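Local structure of putative dehydrogenase (Pseudomonas fluorescens, 6UUG) at residues L254-T257 with H258-L261; L297-Y300 with G301-W304; V305-E308 with G309-L313; K347-A350 with S351-L355. The protein is the methanesulfinate monooxygenase MsuC, the oxygenase of a two-component flavin-dependent system in bacterial sulfur assimilation, built on an acyl-CoA dehydrogenase-like fold. One frame throughout, in Å; residues are numbered along the deposited sequence.

Each of the four contacts is local, made along a single helix of the helical C-terminal domain. Interaction 1 lies on helix 247-277, interactions 2 and 3 follow one another on helix 294-327, and interaction 4 sits on helix 333-360. Interaction 1 is the most central and is touched by no other subunit; its chemistry is aromatic and apolar, with one imidazole turned back to the backbone. Interaction 2, about 28 Å from the chain's centre, is buried between its own chain's helices and the second subunit, single residues reaching two further subunits, and mixes stacked rings with charges. Interaction 3 is partly buried and ionic, whereas interaction 4 relies on small residues and packs against interactions 1 and 3.

Interaction 1. Residues L254-T257 with H258-L261; sequences LTFT and HMFL
The backbone oxygen of Leu254 takes two hydrogen bonds from one residue, His258, a turn further along helix 247-277. One is the ordinary helical bond from His258 N; the other comes from ND1 of the imidazole at 2.9 Å from Leu254 O, with an N-H...O angle of 156°. The ring receives this oxygen at its edge and in its plane, but the carbonyl is approached from above its own plane, and the two donors arrive from opposite faces. His258 has CG beside its backbone N (chi1 -82°), which folds the ring back along the helix toward Leu254 O. This bond holds ND1 as a donor and fixes the ring's rotation.

Apolar contacts follow the same four-residue spacing. Leu254 CG lies 3.6 Å from His258 CE1, and its CD1 methyl reaches the same ring carbon. Further round, Phe260 folds back along the helix to Phe256: the CB of Phe256 meets the ring tip at CZ, 4.0 Å away, while Phe256 O stands over one face of the Phe260 ring, displaced toward its rim.

In one of its two conformers, Met259 lies alongside Phe256, SD 3.9 Å from Phe256 CD1 and oblique to the ring, a Met-aromatic contact that the other conformer may not keep.

In the C-terminal helical domain of the acyl-CoA dehydrogenase fold, helices surround this turn: Leu254 and His258 rest on Leu89 of helix 85-96, Thr257 and His258 on Val314 of helix 294-327, and Phe260 on Ala350 of helix 333-360 and Leu383 of helix 378-386.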
loop_
_atom_site.group_PDB
_atom_site.type_symbol
_atom_site.label_atom_id
_atom_site.label_comp_id
_atom_site.label_asym_id
_atom_site.label_seq_id
_atom_site.Cartn_x
_atom_site.Cartn_y
_atom_site.Cartn_z
ATOM N N LEU A 254 -21.507 -7.622 -12.384
ATOM C CA LEU A 254 -21.731 -6.185 -12.267
ATOM C C LEU A 254 -22.768 -5.851 -11.192
ATOM O O LEU A 254 -22.735 -4.748 -10.632
ATOM C CB LEU A 254 -22.131 -5.609 -13.644
ATOM C CG LEU A 254 -22.128 -4.079 -13.765
ATOM C CD1 LEU A 254 -20.802 -3.504 -13.324
ATOM C CD2 LEU A 254 -22.428 -3.641 -15.208
ATOM N N THR A 255 -23.668 -6.785 -10.866
ATOM C CA THR A 255 -24.589 -6.573 -9.747
ATOM C C THR A 255 -23.823 -6.508 -8.432
ATOM O O THR A 255 -24.008 -5.572 -7.643
ATOM C CB THR A 255 -25.645 -7.685 -9.719
ATOM O OG1 THR A 255 -26.454 -7.610 -10.905
ATOM C CG2 THR A 255 -26.546 -7.562 -8.487
ATOM N N PHE A 256 -22.935 -7.485 -8.199
ATOM C CA PHE A 256 -22.051 -7.431 -7.033
ATOM C C PHE A 256 -21.245 -6.147 -7.023
ATOM O O PHE A 256 -21.080 -5.519 -5.975
ATOM C CB PHE A 256 -21.083 -8.619 -7.023
ATOM C CG PHE A 256 -21.683 -9.886 -6.506
ATOM C CD1 PHE A 256 -22.226 -9.934 -5.233
ATOM C CD2 PHE A 256 -21.651 -11.040 -7.266
ATOM C CE1 PHE A 256 -22.771 -11.112 -4.742
ATOM C CE2 PHE A 256 -22.190 -12.222 -6.783
ATOM C CZ PHE A 256 -22.753 -12.254 -5.516
ATOM N N THR A 257 -20.723 -5.753 -8.191
ATOM C CA THR A 257 -19.869 -4.573 -8.268
ATOM C C THR A 257 -20.621 -3.321 -7.834
ATOM O O THR A 257 -20.076 -2.491 -7.100
ATOM C CB THR A 257 -19.313 -4.400 -9.687
ATOM O OG1 THR A 257 -18.510 -5.535 -10.034
ATOM C CG2 THR A 257 -18.432 -3.151 -9.771
ATOM N N HIS A 258 -21.866 -3.154 -8.305
ATOM C CA HIS A 258 -22.664 -2.006 -7.877
ATOM C C HIS A 258 -22.941 -2.051 -6.380
ATOM O O HIS A 258 -23.012 -0.999 -5.725
ATOM C CB HIS A 258 -23.979 -1.950 -8.665
ATOM C CG HIS A 258 -23.846 -1.311 -10.006
ATOM N ND1 HIS A 258 -23.239 -1.927 -11.075
ATOM C CD2 HIS A 258 -24.242 -0.088 -10.445
ATOM C CE1 HIS A 258 -23.273 -1.114 -12.123
ATOM N NE2 HIS A 258 -23.879 0.009 -11.765
ATOM N N MET A 259 -23.141 -3.256 -5.827
ATOM C CA MET A 259 -23.288 -3.410 -4.378
ATOM C C MET A 259 -22.047 -2.914 -3.648
ATOM O O MET A 259 -22.145 -2.207 -2.632
ATOM C CB MET A 259 -23.541 -4.880 -4.010
ATOM C CG MET A 259 -24.896 -5.445 -4.380
ATOM S SD MET A 259 -24.938 -7.260 -4.216
ATOM C CE MET A 259 -24.305 -7.480 -2.558
ATOM N N PHE A 260 -20.864 -3.331 -4.125
ATOM C CA PHE A 260 -19.612 -2.941 -3.486
ATOM C C PHE A 260 -19.453 -1.427 -3.457
ATOM O O PHE A 260 -19.039 -0.852 -2.444
ATOM C CB PHE A 260 -18.414 -3.561 -4.224
ATOM C CG PHE A 260 -18.367 -5.081 -4.223
ATOM C CD1 PHE A 260 -19.250 -5.843 -3.479
ATOM C CD2 PHE A 260 -17.408 -5.738 -4.998
ATOM C CE1 PHE A 260 -19.183 -7.258 -3.499
ATOM C CE2 PHE A 260 -17.345 -7.135 -5.022
ATOM C CZ PHE A 260 -18.231 -7.883 -4.270
ATOM N N LEU A 261 -19.726 -0.771 -4.586
ATOM C CA LEU A 261 -19.635 0.683 -4.622
ATOM C C LEU A 261 -20.639 1.315 -3.664
ATOM O O LEU A 261 -20.287 2.216 -2.893
ATOM C CB LEU A 261 -19.848 1.197 -6.050
ATOM C CG LEU A 261 -20.040 2.708 -6.214
ATOM C CD1 LEU A 261 -18.854 3.499 -5.699
ATOM C CD2 LEU A 261 -20.244 2.992 -7.715
#

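Interaction 2. Residues L297-Y300 with G301-W304; sequences LAHY and GEFW
Tyr300 and Phe303 meet as a T-shaped pair, the edge of the phenylalanine directed at the face of the tyrosine. Their centroids are 5.5 Å apart and the planes stand at 75°; the closest approach is from Phe303 CD2 to Tyr300 CD1, at 4.0 Å. The Phe303 ring is also laid against the helix itself. With CG anti to the carbonyl carbon (chi1 -60°), it folds back along the preceding turn, so that His299 O stands 3.2 Å above one ring face, displaced toward the rim, and CZ reaches the CB of His299.

This is a turn of helix 294-327, a long helix of the C-terminal helical domain of the acyl-CoA dehydrogenase fold, here at a junction between subunits of the tetramer. Replacing Phe303 by an alanine would probably leave the Tyr300 face without its edge-on partner and open a gap beside Val364 and Phe268, which the ring also touches.

His299 and Glu302 point their polar ends to one side of the helix. His299 ND1 and Glu302 OE1 remain 4.4 Å apart, too far to bond directly, yet both meet NH1 of Arg360, the histidine nitrogen in a hydrogen bond and the carboxylate in a salt bridge. Glu302 reaches there on a chain extended beyond CG, whose CG lies 3.4 Å from Ala298 O. Its OE2 forms a salt bridge to Arg352 of the second subunit, while His299 NE2 is hydrogen-bonded to Asp393 of the fourth. The phenol OH of Tyr300 bonds to Thr275.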
loop_
_atom_site.group_PDB
_atom_site.type_symbol
_atom_site.label_atom_id
_atom_site.label_comp_id
_atom_site.label_asym_id
_atom_site.label_seq_id
_atom_site.Cartn_x
_atom_site.Cartn_y
_atom_site.Cartn_z
ATOM N N LEU A 297 -8.335 15.691 6.947
ATOM C CA LEU A 297 -8.642 16.117 5.586
ATOM C C LEU A 297 -7.911 15.277 4.548
ATOM O O LEU A 297 -8.480 14.962 3.495
ATOM C CB LEU A 297 -8.308 17.591 5.407
ATOM C CG LEU A 297 -9.265 18.514 6.147
ATOM C CD1 LEU A 297 -8.686 19.917 6.098
ATOM C CD2 LEU A 297 -10.654 18.474 5.542
ATOM N N ALA A 298 -6.662 14.898 4.818
ATOM C CA ALA A 298 -5.943 14.077 3.846
ATOM C C ALA A 298 -6.601 12.709 3.695
ATOM O O ALA A 298 -6.716 12.194 2.571
ATOM C CB ALA A 298 -4.475 13.954 4.247
ATOM N N HIS A 299 -7.064 12.117 4.803
ATOM C CA HIS A 299 -7.837 10.875 4.720
ATOM C C HIS A 299 -9.056 11.042 3.832
ATOM O O HIS A 299 -9.334 10.194 2.982
ATOM C CB HIS A 299 -8.310 10.412 6.093
ATOM C CG HIS A 299 -7.262 9.709 6.890
ATOM N ND1 HIS A 299 -6.642 8.562 6.447
ATOM C CD2 HIS A 299 -6.731 9.988 8.101
ATOM C CE1 HIS A 299 -5.774 8.157 7.361
ATOM N NE2 HIS A 299 -5.813 9.001 8.377
ATOM N N TYR A 300 -9.830 12.111 4.048
ATOM C CA TYR A 300 -11.017 12.313 3.219
ATOM C C TYR A 300 -10.662 12.539 1.756
ATOM O O TYR A 300 -11.412 12.102 0.873
ATOM C CB TYR A 300 -11.863 13.466 3.776
ATOM C CG TYR A 300 -12.838 12.954 4.815
ATOM C CD1 TYR A 300 -14.021 12.347 4.428
ATOM C CD2 TYR A 300 -12.543 13.021 6.186
ATOM C CE1 TYR A 300 -14.905 11.837 5.353
ATOM C CE2 TYR A 300 -13.445 12.523 7.134
ATOM C CZ TYR A 300 -14.613 11.935 6.709
ATOM O OH TYR A 300 -15.510 11.421 7.624
ATOM N N GLY A 301 -9.532 13.203 1.479
ATOM C CA GLY A 301 -9.086 13.347 0.100
ATOM C C GLY A 301 -8.734 12.015 -0.538
ATOM O O GLY A 301 -9.035 11.778 -1.704
ATOM N N GLU A 302 -8.101 11.128 0.222
ATOM C CA GLU A 302 -7.849 9.780 -0.292
ATOM C C GLU A 302 -9.145 9.002 -0.501
ATOM O O GLU A 302 -9.285 8.302 -1.513
ATOM C CB GLU A 302 -6.881 9.045 0.643
ATOM C CG GLU A 302 -5.483 9.669 0.581
ATOM C CD GLU A 302 -4.446 8.954 1.406
ATOM O OE1 GLU A 302 -4.788 8.412 2.471
ATOM O OE2 GLU A 302 -3.273 8.973 1.001
ATOM N N PHE A 303 -10.113 9.117 0.416
ATOM C CA PHE A 303 -11.407 8.479 0.173
ATOM C C PHE A 303 -12.027 8.997 -1.121
ATOM O O PHE A 303 -12.602 8.227 -1.904
ATOM C CB PHE A 303 -12.370 8.740 1.326
ATOM C CG PHE A 303 -11.891 8.226 2.664
ATOM C CD1 PHE A 303 -10.945 7.215 2.745
ATOM C CD2 PHE A 303 -12.375 8.784 3.829
ATOM C CE1 PHE A 303 -10.493 6.757 3.987
ATOM C CE2 PHE A 303 -11.941 8.334 5.071
ATOM C CZ PHE A 303 -10.989 7.324 5.150
ATOM N N TRP A 304 -11.909 10.303 -1.356
ATOM C CA TRP A 304 -12.526 10.924 -2.530
ATOM C C TRP A 304 -11.912 10.397 -3.816
ATOM O O TRP A 304 -12.634 10.022 -4.754
ATOM C CB TRP A 304 -12.379 12.448 -2.467
ATOM C CG TRP A 304 -13.045 13.144 -3.639
ATOM C CD1 TRP A 304 -12.432 13.727 -4.722
ATOM C CD2 TRP A 304 -14.444 13.330 -3.824
ATOM N NE1 TRP A 304 -13.371 14.249 -5.569
ATOM C CE2 TRP A 304 -14.615 14.024 -5.048
ATOM C CE3 TRP A 304 -15.573 12.961 -3.090
ATOM C CZ2 TRP A 304 -15.875 14.379 -5.537
ATOM C CZ3 TRP A 304 -16.836 13.319 -3.584
ATOM C CH2 TRP A 304 -16.967 14.002 -4.795
#

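Interaction 3. Residues V305-E308 with G309-L313; sequences VALE and GIRLL
Glu308 and Arg311 are brought together by two differently shaped side chains. In Glu308, CG lies beside the backbone N (chi1 -75°) and the chain bends again at chi2, -70°, which turns the carboxylate out to the side of the helix, nearly level with its own CA, where the arginine coming back from the next turn meets it. Arg311 also has CG anti to its carbonyl carbon, but from CG to NE it runs extended, back over the preceding turn of helix 294-327.

The two meet in a salt bridge, with Arg311 NH1 2.9 Å from Glu308 OE2. The oxygen lies close to the guanidinium plane, at its edge, whereas the nitrogen reaches the carboxylate on the anti side of OE2 and somewhat out of its plane. The two flat groups stand at 76° to each other and share a single hydrogen bond. Arg311 CD lies beside the same oxygen, 3.4 Å from OE2.

Leu307 packs over a face of the guanidinium, its CB 4.0 Å above the centre and CD1 3.9 Å from NH2, so the cation has an apolar floor and an acidic edge.

Both charged groups have second partners: Arg311 NE forms a salt bridge with Glu265 of helix 247-277, and Glu308 OE1 with Arg316 of the second subunit. Alternating acids and arginines thus form an ionic chain from the neighbouring helix to the subunit interface, where the opposite charges probably favour the ionised form of each group.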
loop_
_atom_site.group_PDB
_atom_site.type_symbol
_atom_site.label_atom_id
_atom_site.label_comp_id
_atom_site.label_asym_id
_atom_site.label_seq_id
_atom_site.Cartn_x
_atom_site.Cartn_y
_atom_site.Cartn_z
ATOM N N VAL A 305 -10.580 10.367 -3.879
ATOM C CA VAL A 305 -9.898 9.891 -5.079
ATOM C C VAL A 305 -10.274 8.442 -5.353
ATOM O O VAL A 305 -10.545 8.063 -6.497
ATOM C CB VAL A 305 -8.379 10.071 -4.935
ATOM C CG1 VAL A 305 -7.644 9.460 -6.145
ATOM C CG2 VAL A 305 -8.071 11.566 -4.808
ATOM N N ALA A 306 -10.313 7.615 -4.306
ATOM C CA ALA A 306 -10.722 6.222 -4.481
ATOM C C ALA A 306 -12.163 6.105 -4.977
ATOM O O ALA A 306 -12.447 5.392 -5.954
ATOM C CB ALA A 306 -10.538 5.468 -3.161
ATOM N N LEU A 307 -13.102 6.785 -4.312
ATOM C CA LEU A 307 -14.498 6.682 -4.721
ATOM C C LEU A 307 -14.704 7.186 -6.143
ATOM O O LEU A 307 -15.462 6.588 -6.905
ATOM C CB LEU A 307 -15.404 7.469 -3.771
ATOM C CG LEU A 307 -15.684 6.836 -2.407
ATOM C CD1 LEU A 307 -16.476 7.866 -1.574
ATOM C CD2 LEU A 307 -16.488 5.557 -2.587
ATOM N N GLU A 308 -14.070 8.302 -6.506
ATOM C CA GLU A 308 -14.276 8.847 -7.846
ATOM C C GLU A 308 -13.810 7.865 -8.918
ATOM O O GLU A 308 -14.510 7.642 -9.914
ATOM C CB GLU A 308 -13.560 10.190 -7.981
ATOM C CG GLU A 308 -14.288 11.315 -7.250
ATOM C CD GLU A 308 -15.598 11.704 -7.928
ATOM O OE1 GLU A 308 -15.574 12.625 -8.780
ATOM O OE2 GLU A 308 -16.647 11.101 -7.612
ATOM N N GLY A 309 -12.645 7.254 -8.720
ATOM C CA GLY A 309 -12.172 6.253 -9.666
ATOM C C GLY A 309 -13.105 5.059 -9.783
ATOM O O GLY A 309 -13.391 4.597 -10.894
ATOM N N ILE A 310 -13.582 4.534 -8.637
ATOM C CA ILE A 310 -14.522 3.406 -8.670
ATOM C C ILE A 310 -15.790 3.805 -9.414
ATOM O O ILE A 310 -16.292 3.062 -10.266
ATOM C CB ILE A 310 -14.877 2.928 -7.250
ATOM C CG1 ILE A 310 -13.647 2.472 -6.487
ATOM C CG2 ILE A 310 -15.841 1.747 -7.331
ATOM C CD1 ILE A 310 -13.935 2.374 -5.018
ATOM N N ARG A 311 -16.335 4.977 -9.079
ATOM C CA ARG A 311 -17.586 5.418 -9.697
ATOM C C ARG A 311 -17.490 5.408 -11.218
ATOM O O ARG A 311 -18.367 4.874 -11.901
ATOM C CB ARG A 311 -17.947 6.820 -9.198
ATOM C CG ARG A 311 -18.512 6.843 -7.767
ATOM C CD ARG A 311 -18.485 8.264 -7.190
ATOM N NE ARG A 311 -19.090 8.316 -5.852
ATOM C CZ ARG A 311 -18.818 9.243 -4.936
ATOM N NH1 ARG A 311 -17.954 10.215 -5.202
ATOM N NH2 ARG A 311 -19.427 9.212 -3.755
ATOM N N LEU A 312 -16.427 6.005 -11.773
ATOM C CA LEU A 312 -16.332 6.053 -13.233
ATOM C C LEU A 312 -16.174 4.657 -13.841
ATOM O O LEU A 312 -16.746 4.369 -14.909
ATOM C CB LEU A 312 -15.183 6.961 -13.658
ATOM C CG LEU A 312 -15.324 8.441 -13.283
ATOM C CD1 LEU A 312 -14.189 9.239 -13.946
ATOM C CD2 LEU A 312 -16.700 8.994 -13.680
ATOM N N LEU A 313 -15.379 3.789 -13.210
ATOM C CA LEU A 313 -15.214 2.438 -13.750
ATOM C C LEU A 313 -16.523 1.663 -13.714
ATOM O O LEU A 313 -16.855 0.941 -14.668
ATOM C CB LEU A 313 -14.132 1.685 -12.971
ATOM C CG LEU A 313 -12.681 2.096 -13.208
ATOM C CD1 LEU A 313 -11.837 1.409 -12.087
ATOM C CD2 LEU A 313 -12.242 1.648 -14.610
#

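Interaction 4. Residues K347-A350 with S351-L355; sequences KVAA and SRQGL
Ser351 turns back on the residue one turn earlier, its CB lying 3.2 Å from Lys347 O. From there OG, placed beside the backbone N with chi1 at -68°, reaches the same carbonyl oxygen in a hydrogen bond of 2.8 Å from Ser351 OG to Lys347 O. The hydroxyl comes from above the carbonyl plane, while Ser351 N binds the oxygen from the opposite face, so this single acceptor is gripped by both donors. Lys347 CG passes near the hydroxyl, and Phe260 packs against it from helix 247-277.

The turn belongs to helix 333-360 of the C-terminal helical bundle, and its small residues let neighbours come close: Ala350 meets Phe260 and Ile310, and Ala349 meets Leu313. A valine in place of Ser351 would probably leave Lys347 O with the backbone N-H as its one donor from this residue.

On another side of the helix, Val348 and Arg352 run side by side, with CG1 of the valine 4.2 Å from CD of the arginine, whose guanidinium continues to Glu302 of the second subunit. On Gln353, OE1 lies 3.7 Å from Ala349 CB. Lys347 NZ forms a salt bridge with Asp390 and a hydrogen bond with Gln253.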
loop_
_atom_site.group_PDB
_atom_site.type_symbol
_atom_site.label_atom_id
_atom_site.label_comp_id
_atom_site.label_asym_id
_atom_site.label_seq_id
_atom_site.Cartn_x
_atom_site.Cartn_y
_atom_site.Cartn_z
ATOM N N LYS A 347 -14.808 -4.277 -10.767
ATOM C CA LYS A 347 -14.992 -5.095 -9.571
ATOM C C LYS A 347 -13.733 -5.129 -8.718
ATOM O O LYS A 347 -13.817 -5.048 -7.482
ATOM C CB LYS A 347 -15.412 -6.517 -9.968
ATOM C CG LYS A 347 -15.952 -7.310 -8.761
ATOM C CD LYS A 347 -16.607 -8.630 -9.145
ATOM C CE LYS A 347 -16.942 -9.445 -7.885
ATOM N NZ LYS A 347 -16.413 -10.824 -7.977
ATOM N N VAL A 348 -12.551 -5.263 -9.341
ATOM C CA VAL A 348 -11.313 -5.252 -8.560
ATOM C C VAL A 348 -11.168 -3.927 -7.812
ATOM O O VAL A 348 -10.883 -3.899 -6.606
ATOM C CB VAL A 348 -10.100 -5.536 -9.460
ATOM C CG1 VAL A 348 -8.801 -5.328 -8.682
ATOM C CG2 VAL A 348 -10.174 -6.981 -9.948
ATOM N N ALA A 349 -11.403 -2.807 -8.504
ATOM C CA ALA A 349 -11.282 -1.506 -7.855
ATOM C C ALA A 349 -12.308 -1.348 -6.742
ATOM O O ALA A 349 -11.968 -0.916 -5.629
ATOM C CB ALA A 349 -11.437 -0.376 -8.874
ATOM N N ALA A 350 -13.566 -1.698 -7.015
ATOM C CA ALA A 350 -14.596 -1.554 -5.987
ATOM C C ALA A 350 -14.291 -2.431 -4.784
ATOM O O ALA A 350 -14.511 -2.023 -3.643
ATOM C CB ALA A 350 -15.973 -1.899 -6.539
ATOM N N SER A 351 -13.785 -3.641 -5.028
ATOM C CA SER A 351 -13.493 -4.563 -3.932
ATOM C C SER A 351 -12.369 -4.035 -3.063
ATOM O O SER A 351 -12.502 -3.942 -1.832
ATOM C CB SER A 351 -13.114 -5.940 -4.495
ATOM O OG SER A 351 -14.232 -6.561 -5.122
ATOM N N ARG A 352 -11.233 -3.725 -3.686
ATOM C CA ARG A 352 -10.029 -3.398 -2.927
ATOM C C ARG A 352 -10.120 -2.011 -2.319
ATOM O O ARG A 352 -9.858 -1.822 -1.120
ATOM C CB ARG A 352 -8.806 -3.472 -3.826
ATOM C CG ARG A 352 -8.447 -4.853 -4.190
ATOM C CD ARG A 352 -7.131 -4.846 -4.896
ATOM N NE ARG A 352 -6.395 -6.055 -4.579
ATOM C CZ ARG A 352 -5.219 -6.347 -5.118
ATOM N NH1 ARG A 352 -4.684 -5.499 -5.984
ATOM N NH2 ARG A 352 -4.591 -7.475 -4.792
ATOM N N GLN A 353 -10.435 -1.015 -3.146
ATOM C CA GLN A 353 -10.515 0.341 -2.624
ATOM C C GLN A 353 -11.737 0.521 -1.726
ATOM O O GLN A 353 -11.694 1.300 -0.762
ATOM C CB GLN A 353 -10.524 1.339 -3.781
ATOM C CG GLN A 353 -9.203 1.384 -4.562
ATOM C CD GLN A 353 -9.258 2.409 -5.691
ATOM O OE1 GLN A 353 -9.753 2.121 -6.772
ATOM N NE2 GLN A 353 -8.765 3.610 -5.431
ATOM N N GLY A 354 -12.829 -0.179 -2.019
ATOM C CA GLY A 354 -13.992 -0.112 -1.152
ATOM C C GLY A 354 -13.695 -0.647 0.240
ATOM O O GLY A 354 -14.059 -0.040 1.245
ATOM N N LEU A 355 -13.036 -1.808 0.314
ATOM C CA LEU A 355 -12.787 -2.385 1.633
ATOM C C LEU A 355 -11.847 -1.505 2.437
ATOM O O LEU A 355 -12.009 -1.376 3.662
ATOM C CB LEU A 355 -12.228 -3.811 1.488
ATOM C CG LEU A 355 -12.204 -4.641 2.772
ATOM C CD1 LEU A 355 -13.625 -5.011 3.200
ATOM C CD2 LEU A 355 -11.360 -5.891 2.528
#